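Local coordinates for formate dehydrogenase (PDB 1QP8), which probably acts as an NAD(P)H-dependent 2-hydroxyacid dehydrogenase, with glyoxylate and hydroxypyruvate as likely substrates, and binds NADPH, at residues A[55-60]-A[273-278]; A[73-78]-A[293-298]; A[37-42]-A[61-66]. All blocks are in the same frame, centred on the assembly; numbering follows the deposited sequence.

Contact 1: residues A[55-60]-A[273-278]; sequences QVVTAG and QMVMEA. With NDP (NADPH dihydro-nicotinamide-adenine-dinucleotide phosphate), chain C.
Val57 and Ala278 bring a loop against a helix in the two-domain fold of the D-2-hydroxyacid dehydrogenases. The loop follows strand 54-55. The helix is 268-286, which comes after the last strand of the Rossmann-type sheet. The contact is buried and mainly apolar. Val57 lies obliquely across Val275, with Val57 CG1 3.7 Å from Val275 CG2. That methyl stands anti to the backbone N of Val57 (chi1 -168°), which turns it to the helix. Phe7 and Trp271 also pack on Val57. Met274, a selenomethionine in the crystal, approaches from one helical turn before Ala278. Its chain bends at chi3, and its terminal methyl CE comes to 3.5 Å from Val57 O and 3.9 Å from Thr58 CA. Gln55 meets the last residue of 273-278: its CG is 3.6 Å from Ala278 O and 4.0 Å from Ala278 CB. Its chain then bends at chi2. The amide turns back on its own loop, where Gln55 NE2 donates to Val56 O at 3.0 Å. That donor stands above the carbonyl plane. Gln55 OE1 is bonded to Asn281, further along the same helix. Both ends of the amide are therefore held. Beyond Thr58 the loop 55-60 leaves the helix and reaches the cofactor. There the methyl CB of Ala59 meets the nicotinamide ring of NADPH, 3.4 Å from its C6N atom.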
loop_
_atom_site.group_PDB
_atom_site.type_symbol
_atom_site.label_atom_id
_atom_site.label_comp_id
_atom_site.label_asym_id
_atom_site.label_seq_id
_atom_site.Cartn_x
_atom_site.Cartn_y
_atom_site.Cartn_z
ATOM N N GLN A 55 -18.962 -28.412 3.009
ATOM C CA GLN A 55 -18.705 -26.994 2.811
ATOM C C GLN A 55 -17.576 -26.592 3.729
ATOM O O GLN A 55 -17.689 -26.724 4.954
ATOM C CB GLN A 55 -19.926 -26.152 3.165
ATOM C CG GLN A 55 -19.681 -24.643 3.060
ATOM C CD GLN A 55 -19.388 -24.206 1.634
ATOM O OE1 GLN A 55 -20.230 -24.369 0.740
ATOM N NE2 GLN A 55 -18.190 -23.656 1.408
ATOM N N VAL A 56 -16.494 -26.102 3.136
ATOM C CA VAL A 56 -15.343 -25.662 3.903
ATOM C C VAL A 56 -15.399 -24.146 4.061
ATOM O O VAL A 56 -15.755 -23.427 3.134
ATOM C CB VAL A 56 -14.016 -26.048 3.206
ATOM C CG1 VAL A 56 -12.834 -25.696 4.118
ATOM C CG2 VAL A 56 -14.007 -27.538 2.872
ATOM N N VAL A 57 -15.042 -23.668 5.244
ATOM C CA VAL A 57 -15.048 -22.238 5.537
ATOM C C VAL A 57 -13.869 -21.485 4.915
ATOM O O VAL A 57 -14.012 -20.350 4.471
ATOM C CB VAL A 57 -15.022 -22.011 7.057
ATOM C CG1 VAL A 57 -15.318 -20.550 7.376
ATOM C CG2 VAL A 57 -16.036 -22.924 7.725
ATOM N N THR A 58 -12.703 -22.115 4.889
ATOM C CA THR A 58 -11.508 -21.481 4.329
ATOM C C THR A 58 -11.551 -21.370 2.801
ATOM O O THR A 58 -12.351 -22.027 2.132
ATOM C CB THR A 58 -10.259 -22.271 4.702
ATOM O OG1 THR A 58 -10.356 -23.586 4.138
ATOM C CG2 THR A 58 -10.138 -22.391 6.214
ATOM N N ALA A 59 -10.677 -20.551 2.241
ATOM C CA ALA A 59 -10.657 -20.386 0.799
ATOM C C ALA A 59 -9.938 -21.529 0.091
ATOM O O ALA A 59 -10.244 -21.828 -1.068
ATOM C CB ALA A 59 -10.011 -19.069 0.443
ATOM N N GLY A 60 -8.990 -22.162 0.787
ATOM C CA GLY A 60 -8.235 -23.259 0.201
ATOM C C GLY A 60 -8.749 -24.618 0.616
ATOM O O GLY A 60 -9.572 -24.695 1.517
ATOM N N GLN A 273 -17.694 -13.086 8.371
ATOM C CA GLN A 273 -18.178 -12.988 7.005
ATOM C C GLN A 273 -17.923 -14.286 6.233
ATOM O O GLN A 273 -18.815 -14.798 5.551
ATOM C CB GLN A 273 -17.520 -11.830 6.285
ATOM C CG GLN A 273 -18.151 -11.583 4.954
ATOM C CD GLN A 273 -17.314 -10.687 4.089
ATOM O OE1 GLN A 273 -16.952 -9.572 4.485
ATOM N NE2 GLN A 273 -16.998 -11.163 2.890
HETATM N N MSE A 274 -16.707 -14.822 6.334
HETATM C CA MSE A 274 -16.387 -16.064 5.659
HETATM C C MSE A 274 -17.415 -17.113 6.072
HETATM O O MSE A 274 -17.931 -17.858 5.243
HETATM C CB MSE A 274 -14.983 -16.521 6.033
HETATM C CG MSE A 274 -13.871 -15.738 5.357
HETATM SE SE MSE A 274 -12.255 -16.079 6.118
HETATM C CE MSE A 274 -11.898 -17.796 5.589
ATOM N N VAL A 275 -17.734 -17.158 7.357
ATOM C CA VAL A 275 -18.704 -18.129 7.835
ATOM C C VAL A 275 -20.096 -17.857 7.297
ATOM O O VAL A 275 -20.793 -18.792 6.905
ATOM C CB VAL A 275 -18.756 -18.184 9.361
ATOM C CG1 VAL A 275 -19.926 -19.068 9.812
ATOM C CG2 VAL A 275 -17.425 -18.739 9.889
HETATM N N MSE A 276 -20.507 -16.593 7.236
HETATM C CA MSE A 276 -21.832 -16.334 6.711
HETATM C C MSE A 276 -21.919 -16.743 5.253
HETATM O O MSE A 276 -22.901 -17.359 4.822
HETATM C CB MSE A 276 -22.231 -14.877 6.906
HETATM C CG MSE A 276 -22.794 -14.610 8.302
HETATM SE SE MSE A 276 -24.008 -15.866 8.889
HETATM C CE MSE A 276 -25.147 -15.958 7.477
ATOM N N GLU A 277 -20.869 -16.453 4.499
ATOM C CA GLU A 277 -20.864 -16.811 3.089
ATOM C C GLU A 277 -20.865 -18.320 2.897
ATOM O O GLU A 277 -21.463 -18.832 1.954
ATOM C CB GLU A 277 -19.666 -16.189 2.397
ATOM C CG GLU A 277 -20.059 -15.473 1.145
ATOM C CD GLU A 277 -19.021 -14.474 0.727
ATOM O OE1 GLU A 277 -18.832 -13.476 1.462
ATOM O OE2 GLU A 277 -18.385 -14.690 -0.333
ATOM N N ALA A 278 -20.197 -19.028 3.799
ATOM C CA ALA A 278 -20.149 -20.478 3.727
ATOM C C ALA A 278 -21.547 -21.008 4.010
ATOM O O ALA A 278 -22.022 -21.945 3.358
ATOM C CB ALA A 278 -19.181 -21.015 4.753
HETATM P PA NDP C . -9.826 -18.904 -6.176
HETATM O O1A NDP C . -9.620 -20.325 -5.754
HETATM O O2A NDP C . -10.189 -18.606 -4.774
HETATM O O5B NDP C . -8.385 -19.072 -6.963
HETATM C C5B NDP C . -8.597 -19.432 -8.388
HETATM C C4B NDP C . -7.586 -18.644 -9.298
HETATM O O4B NDP C . -6.211 -19.192 -9.307
HETATM C C3B NDP C . -7.958 -18.683 -10.833
HETATM O O3B NDP C . -7.306 -17.626 -11.514
HETATM C C2B NDP C . -7.462 -20.097 -11.137
HETATM O O2B NDP C . -7.400 -20.629 -12.409
HETATM C C1B NDP C . -6.159 -20.082 -10.451
HETATM N N9A NDP C . -5.625 -21.389 -10.248
HETATM C C8A NDP C . -6.041 -22.431 -9.462
HETATM N N7A NDP C . -5.228 -23.485 -9.549
HETATM C C5A NDP C . -4.262 -23.076 -10.434
HETATM C C6A NDP C . -3.099 -23.744 -10.969
HETATM N N6A NDP C . -2.822 -25.008 -10.595
HETATM N N1A NDP C . -2.313 -23.038 -11.872
HETATM C C2A NDP C . -2.678 -21.742 -12.212
HETATM N N3A NDP C . -3.725 -21.065 -11.774
HETATM C C4A NDP C . -4.469 -21.797 -10.864
HETATM O O3 NDP C . -9.038 -17.590 -5.841
HETATM P PN NDP C . -8.368 -16.703 -4.633
HETATM O O1N NDP C . -7.769 -15.454 -5.158
HETATM O O2N NDP C . -9.347 -16.415 -3.536
HETATM O O5D NDP C . -7.177 -17.666 -3.986
HETATM C C5D NDP C . -7.567 -18.676 -3.025
HETATM C C4D NDP C . -6.262 -19.316 -2.520
HETATM O O4D NDP C . -5.481 -18.311 -1.828
HETATM C C3D NDP C . -6.554 -20.418 -1.503
HETATM O O3D NDP C . -6.729 -21.643 -2.197
HETATM C C2D NDP C . -5.310 -20.337 -0.580
HETATM O O2D NDP C . -4.268 -21.225 -1.015
HETATM C C1D NDP C . -4.922 -18.840 -0.600
HETATM N N1N NDP C . -5.446 -18.060 0.619
HETATM C C2N NDP C . -4.442 -17.457 1.453
HETATM C C3N NDP C . -4.911 -16.735 2.578
HETATM C C7N NDP C . -3.834 -16.060 3.514
HETATM O O7N NDP C . -4.232 -15.289 4.367
HETATM N N7N NDP C . -2.528 -16.382 3.303
HETATM C C4N NDP C . -6.304 -16.566 2.934
HETATM C C5N NDP C . -7.190 -17.224 2.006
HETATM C C6N NDP C . -6.826 -17.935 0.903
HETATM P P2B NDP C . -8.749 -21.572 -12.834
HETATM O O1X NDP C . -8.242 -21.949 -14.204
HETATM O O2X NDP C . -8.737 -22.653 -11.812
HETATM O O3X NDP C . -9.884 -20.667 -12.762
#

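Contact 2: residues A[73-78]-A[293-298]; sequences VTVAGN and NIAKRE
Ala76 and Ile294 form a single antiparallel bridge, a non-hydrogen-bonded pair with CA atoms 4.1 Å apart. It adds the chain after helix 268-286 to the edge of the small parallel sheet made by strands 54-55 and 75-76. This joins the C-terminal tail to the catalytic domain of the 2-hydroxyacid dehydrogenase fold. Two backbone hydrogen bonds flank the pair. Ala295 N donates to Val75 O at an N-H...O angle of 163°. Gly77 N donates to Asn293 O over 3.0 Å. The same Asn293 O also receives a CA-H...O contact from Ala76 CA.

Apolar contacts lie on both sides of the bridge. Ala295 CB faces Val75 CB at 4.2 Å, and Leu61 also packs on Ala295. Ile294 has its CB directed away from the strand, but CG1 lies beside its backbone N (chi1 -61°) and chi2 bends the chain round. Its CD1 thus returns to Thr74 CG2 at 3.8 Å and to Ala76 CB at 4.1 Å.

The polar side chain at the end of the bridge is Asn293, whose CB points at the strand. Its carboxamide lies along the backbone of Gly77 and Asn78. With an alanine here the carboxamide would be gone, and the Gly77-Asn78 backbone would probably be left with a gap beside it. The CB of Asn78 points away from the 293-298 chain, and its ND2 is bonded to Val57 O and Met274 O. On the Asn293 side, CG of Asn293 comes to 3.9 Å from Asn78 O.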
loop_
_atom_site.group_PDB
_atom_site.type_symbol
_atom_site.label_atom_id
_atom_site.label_comp_id
_atom_site.label_asym_id
_atom_site.label_seq_id
_atom_site.Cartn_x
_atom_site.Cartn_y
_atom_site.Cartn_z
ATOM N N VAL A 73 -18.226 -37.396 -2.579
ATOM C CA VAL A 73 -18.665 -36.423 -1.602
ATOM C C VAL A 73 -18.904 -34.973 -1.962
ATOM O O VAL A 73 -19.627 -34.297 -1.234
ATOM C CB VAL A 73 -17.780 -36.497 -0.360
ATOM C CG1 VAL A 73 -18.038 -35.310 0.574
ATOM C CG2 VAL A 73 -18.089 -37.792 0.369
ATOM N N THR A 74 -18.349 -34.464 -3.055
ATOM C CA THR A 74 -18.610 -33.051 -3.407
ATOM C C THR A 74 -18.138 -32.096 -2.321
ATOM O O THR A 74 -18.789 -31.947 -1.294
ATOM C CB THR A 74 -20.111 -32.746 -3.588
ATOM O OG1 THR A 74 -20.736 -33.810 -4.314
ATOM C CG2 THR A 74 -20.300 -31.428 -4.332
ATOM N N VAL A 75 -17.027 -31.426 -2.573
ATOM C CA VAL A 75 -16.451 -30.504 -1.619
ATOM C C VAL A 75 -16.457 -29.100 -2.189
ATOM O O VAL A 75 -15.881 -28.852 -3.242
ATOM C CB VAL A 75 -14.993 -30.914 -1.310
ATOM C CG1 VAL A 75 -14.312 -29.856 -0.453
ATOM C CG2 VAL A 75 -14.975 -32.267 -0.603
ATOM N N ALA A 76 -17.119 -28.173 -1.516
ATOM C CA ALA A 76 -17.128 -26.793 -1.998
ATOM C C ALA A 76 -16.390 -25.979 -0.969
ATOM O O ALA A 76 -16.547 -26.193 0.231
ATOM C CB ALA A 76 -18.559 -26.261 -2.139
ATOM N N GLY A 77 -15.569 -25.051 -1.421
ATOM C CA GLY A 77 -14.867 -24.234 -0.458
ATOM C C GLY A 77 -15.356 -22.798 -0.533
ATOM O O GLY A 77 -16.316 -22.473 -1.242
ATOM N N ASN A 78 -14.738 -21.938 0.254
ATOM C CA ASN A 78 -15.068 -20.536 0.185
ATOM C C ASN A 78 -14.052 -20.032 -0.841
ATOM O O ASN A 78 -13.395 -20.841 -1.509
ATOM C CB ASN A 78 -14.853 -19.867 1.535
ATOM C CG ASN A 78 -16.152 -19.344 2.157
ATOM O OD1 ASN A 78 -17.050 -18.865 1.454
ATOM N ND2 ASN A 78 -16.240 -19.409 3.484
ATOM N N ASN A 293 -17.929 -22.679 -5.882
ATOM C CA ASN A 293 -16.662 -23.241 -5.470
ATOM C C ASN A 293 -16.577 -24.739 -5.316
ATOM O O ASN A 293 -15.879 -25.228 -4.416
ATOM C CB ASN A 293 -16.247 -22.593 -4.171
ATOM C CG ASN A 293 -16.081 -21.118 -4.314
ATOM O OD1 ASN A 293 -15.214 -20.664 -5.052
ATOM N ND2 ASN A 293 -16.913 -20.354 -3.633
ATOM N N ILE A 294 -17.275 -25.475 -6.172
ATOM C CA ILE A 294 -17.213 -26.929 -6.093
ATOM C C ILE A 294 -15.782 -27.321 -6.466
ATOM O O ILE A 294 -15.264 -26.920 -7.511
ATOM C CB ILE A 294 -18.175 -27.582 -7.096
ATOM C CG1 ILE A 294 -19.622 -27.166 -6.786
ATOM C CG2 ILE A 294 -17.982 -29.083 -7.100
ATOM C CD1 ILE A 294 -20.210 -27.778 -5.545
ATOM N N ALA A 295 -15.135 -28.099 -5.615
ATOM C CA ALA A 295 -13.770 -28.520 -5.888
ATOM C C ALA A 295 -13.700 -29.593 -6.956
ATOM O O ALA A 295 -14.571 -30.464 -7.051
ATOM C CB ALA A 295 -13.127 -29.037 -4.625
ATOM N N LYS A 296 -12.648 -29.518 -7.760
ATOM C CA LYS A 296 -12.397 -30.501 -8.805
ATOM C C LYS A 296 -11.385 -31.443 -8.143
ATOM O O LYS A 296 -10.206 -31.131 -8.038
ATOM C CB LYS A 296 -11.791 -29.806 -10.022
ATOM C CG LYS A 296 -11.451 -30.718 -11.161
ATOM C CD LYS A 296 -10.852 -29.939 -12.316
ATOM C CE LYS A 296 -10.322 -30.887 -13.375
ATOM N NZ LYS A 296 -9.849 -30.181 -14.594
ATOM N N ARG A 297 -11.863 -32.588 -7.671
ATOM C CA ARG A 297 -11.019 -33.556 -6.971
ATOM C C ARG A 297 -9.638 -33.834 -7.554
ATOM O O ARG A 297 -8.652 -33.791 -6.829
ATOM C CB ARG A 297 -11.771 -34.878 -6.808
ATOM C CG ARG A 297 -11.188 -35.800 -5.754
ATOM C CD ARG A 297 -11.886 -37.151 -5.775
ATOM N NE ARG A 297 -11.354 -38.068 -4.772
ATOM C CZ ARG A 297 -11.696 -38.059 -3.485
ATOM N NH1 ARG A 297 -12.584 -37.182 -3.028
ATOM N NH2 ARG A 297 -11.140 -38.928 -2.650
ATOM N N GLU A 298 -9.536 -34.109 -8.851
ATOM C CA GLU A 298 -8.216 -34.411 -9.404
ATOM C C GLU A 298 -7.167 -33.316 -9.226
ATOM O O GLU A 298 -5.976 -33.585 -9.346
ATOM C CB GLU A 298 -8.302 -34.801 -10.878
ATOM C CG GLU A 298 -8.601 -33.675 -11.827
ATOM C CD GLU A 298 -8.435 -34.117 -13.263
ATOM O OE1 GLU A 298 -8.705 -33.314 -14.183
ATOM O OE2 GLU A 298 -8.025 -35.279 -13.466
#

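Contact 3: residues A[37-42]-A[61-66]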
loop_
_atom_site.group_PDB
_atom_site.type_symbol
_atom_site.label_atom_id
_atom_site.label_comp_id
_atom_site.label_asym_id
_atom_site.label_seq_id
_atom_site.Cartn_x
_atom_site.Cartn_y
_atom_site.Cartn_z
ATOM N N VAL A 37 -17.216 -27.340 7.863
ATOM C CA VAL A 37 -16.026 -27.478 8.684
ATOM C C VAL A 37 -14.913 -26.547 8.190
ATOM O O VAL A 37 -15.051 -25.856 7.163
ATOM C CB VAL A 37 -15.428 -28.925 8.611
ATOM C CG1 VAL A 37 -16.508 -29.966 8.828
ATOM C CG2 VAL A 37 -14.730 -29.133 7.253
ATOM N N SER A 38 -13.801 -26.575 8.922
ATOM C CA SER A 38 -12.624 -25.799 8.581
ATOM C C SER A 38 -11.526 -26.830 8.306
ATOM O O SER A 38 -10.684 -26.676 7.422
ATOM C CB SER A 38 -12.232 -24.909 9.743
ATOM O OG SER A 38 -11.872 -23.631 9.267
ATOM N N ARG A 39 -11.550 -27.891 9.088
ATOM C CA ARG A 39 -10.607 -28.976 8.937
ATOM C C ARG A 39 -11.428 -30.224 9.244
ATOM O O ARG A 39 -12.491 -30.144 9.875
ATOM C CB ARG A 39 -9.430 -28.821 9.912
ATOM C CG ARG A 39 -8.215 -28.118 9.307
ATOM C CD ARG A 39 -7.812 -26.872 10.086
ATOM N NE ARG A 39 -7.756 -25.683 9.226
ATOM C CZ ARG A 39 -6.707 -25.316 8.489
ATOM N NH1 ARG A 39 -5.591 -26.039 8.496
ATOM N NH2 ARG A 39 -6.778 -24.226 7.730
ATOM N N ILE A 40 -10.968 -31.377 8.776
ATOM C CA ILE A 40 -11.706 -32.595 9.034
ATOM C C ILE A 40 -10.726 -33.744 8.977
ATOM O O ILE A 40 -9.880 -33.800 8.092
ATOM C CB ILE A 40 -12.840 -32.775 7.999
ATOM C CG1 ILE A 40 -13.806 -33.864 8.469
ATOM C CG2 ILE A 40 -12.271 -33.100 6.642
ATOM C CD1 ILE A 40 -15.014 -34.072 7.545
ATOM N N THR A 41 -10.824 -34.648 9.940
ATOM C CA THR A 41 -9.913 -35.782 9.991
ATOM C C THR A 41 -10.533 -37.024 9.385
ATOM O O THR A 41 -11.745 -37.091 9.169
ATOM C CB THR A 41 -9.518 -36.119 11.443
ATOM O OG1 THR A 41 -10.679 -36.550 12.165
ATOM C CG2 THR A 41 -8.919 -34.898 12.127
ATOM N N ALA A 42 -9.697 -38.019 9.118
ATOM C CA ALA A 42 -10.201 -39.254 8.563
ATOM C C ALA A 42 -11.052 -39.949 9.616
ATOM O O ALA A 42 -11.940 -40.734 9.278
ATOM C CB ALA A 42 -9.066 -40.139 8.148
ATOM N N LEU A 61 -8.264 -25.683 -0.024
ATOM C CA LEU A 61 -8.715 -27.037 0.293
ATOM C C LEU A 61 -7.592 -28.063 0.375
ATOM O O LEU A 61 -7.843 -29.250 0.594
ATOM C CB LEU A 61 -9.701 -27.522 -0.759
ATOM C CG LEU A 61 -10.681 -26.533 -1.368
ATOM C CD1 LEU A 61 -11.520 -27.283 -2.380
ATOM C CD2 LEU A 61 -11.573 -25.912 -0.305
ATOM N N ASP A 62 -6.359 -27.616 0.182
ATOM C CA ASP A 62 -5.213 -28.517 0.227
ATOM C C ASP A 62 -5.083 -29.230 1.572
ATOM O O ASP A 62 -4.627 -30.376 1.633
ATOM C CB ASP A 62 -3.934 -27.738 -0.057
ATOM C CG ASP A 62 -3.759 -26.557 0.877
ATOM O OD1 ASP A 62 -4.516 -25.562 0.744
ATOM O OD2 ASP A 62 -2.863 -26.632 1.748
ATOM N N HIS A 63 -5.492 -28.561 2.646
ATOM C CA HIS A 63 -5.403 -29.153 3.974
ATOM C C HIS A 63 -6.346 -30.341 4.210
ATOM O O HIS A 63 -6.182 -31.084 5.179
ATOM C CB HIS A 63 -5.666 -28.092 5.033
ATOM C CG HIS A 63 -7.003 -27.448 4.903
ATOM N ND1 HIS A 63 -7.301 -26.559 3.894
ATOM C CD2 HIS A 63 -8.135 -27.589 5.631
ATOM C CE1 HIS A 63 -8.561 -26.177 4.006
ATOM N NE2 HIS A 63 -9.090 -26.787 5.052
ATOM N N LEU A 64 -7.331 -30.527 3.339
ATOM C CA LEU A 64 -8.269 -31.636 3.502
ATOM C C LEU A 64 -7.661 -32.996 3.192
ATOM O O LEU A 64 -6.924 -33.152 2.215
ATOM C CB LEU A 64 -9.470 -31.447 2.587
ATOM C CG LEU A 64 -10.390 -30.251 2.786
ATOM C CD1 LEU A 64 -11.475 -30.322 1.708
ATOM C CD2 LEU A 64 -11.019 -30.286 4.172
ATOM N N PRO A 65 -8.001 -34.014 3.998
ATOM C CA PRO A 65 -7.498 -35.380 3.815
ATOM C C PRO A 65 -7.503 -35.798 2.357
ATOM O O PRO A 65 -6.515 -36.307 1.849
ATOM C CB PRO A 65 -8.479 -36.218 4.599
ATOM C CG PRO A 65 -8.892 -35.329 5.697
ATOM C CD PRO A 65 -9.035 -33.968 5.047
ATOM N N TRP A 66 -8.629 -35.589 1.690
ATOM C CA TRP A 66 -8.776 -35.949 0.285
ATOM C C TRP A 66 -8.640 -37.444 0.047
ATOM O O TRP A 66 -9.520 -38.059 -0.554
ATOM C CB TRP A 66 -7.771 -35.192 -0.593
ATOM C CG TRP A 66 -8.234 -33.818 -0.922
ATOM C CD1 TRP A 66 -7.593 -32.647 -0.642
ATOM C CD2 TRP A 66 -9.470 -33.450 -1.568
ATOM N NE1 TRP A 66 -8.351 -31.571 -1.065
ATOM C CE2 TRP A 66 -9.507 -32.039 -1.637
ATOM C CE3 TRP A 66 -10.544 -34.188 -2.084
ATOM C CZ2 TRP A 66 -10.581 -31.335 -2.209
ATOM C CZ3 TRP A 66 -11.616 -33.491 -2.651
ATOM C CH2 TRP A 66 -11.625 -32.075 -2.707
#
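The guanidinium of Arg39 lies flat on the imidazole of His63, centres 4.3 Å apart and planes only 16° from parallel. His63 CD2 sits over the centre of the guanidinium, and Arg39 NH2 over the centre of the ring. The Arg39 chain bends at chi2 and chi3 to reach this face. At the edge of the ring, near its plane, is Ser38 O. His63 NE2 gives Ser38 O a weak hydrogen bond of 2.9 Å. The third flat group, the indole of Trp66, has Leu64 CB over one face, toward the rim. Leu64 N donates to Leu61 O and closes the type I turn Leu61-Leu64. Trp66 NE1 donates to the same oxygen from the opposite face of its plane. Next to the stack, Ile40 CG2 packs 3.7 Å from Pro65 CD and 3.9 Å from Leu64 CD2. This contact joins two loops of the catalytic domain. Asp62, on the turn, forms a salt bridge to Arg240. Thr41 is the N-cap of helix 42-47. Val37 is hydrogen-bonded to Gln55 at the end of strand 54-55, and Leu64 and Trp66 rest on Val75 of strand 75-76.

From the N terminus, contact 3 closes first. Its short loop holds helix 42-47 and strand 54-55. Segment 55-60 of contact 1 lies inside that loop and pairs only much later, with 273-278, so contacts 1 and 3 cross. Contact 2 opens at 73-78, after contact 3 has closed, and ends at 293-298. It crosses contact 1 as well. None nests inside another. The loops closed by contacts 1 and 2 each contain the whole Rossmann-type sheet, and bring helix 268-286 and the tail back to the catalytic domain. Asn78 joins those two through Val57 and Met274. Val37 pairs contact 3 with contact 1, and Leu61 and Leu64 pack it on contact 2.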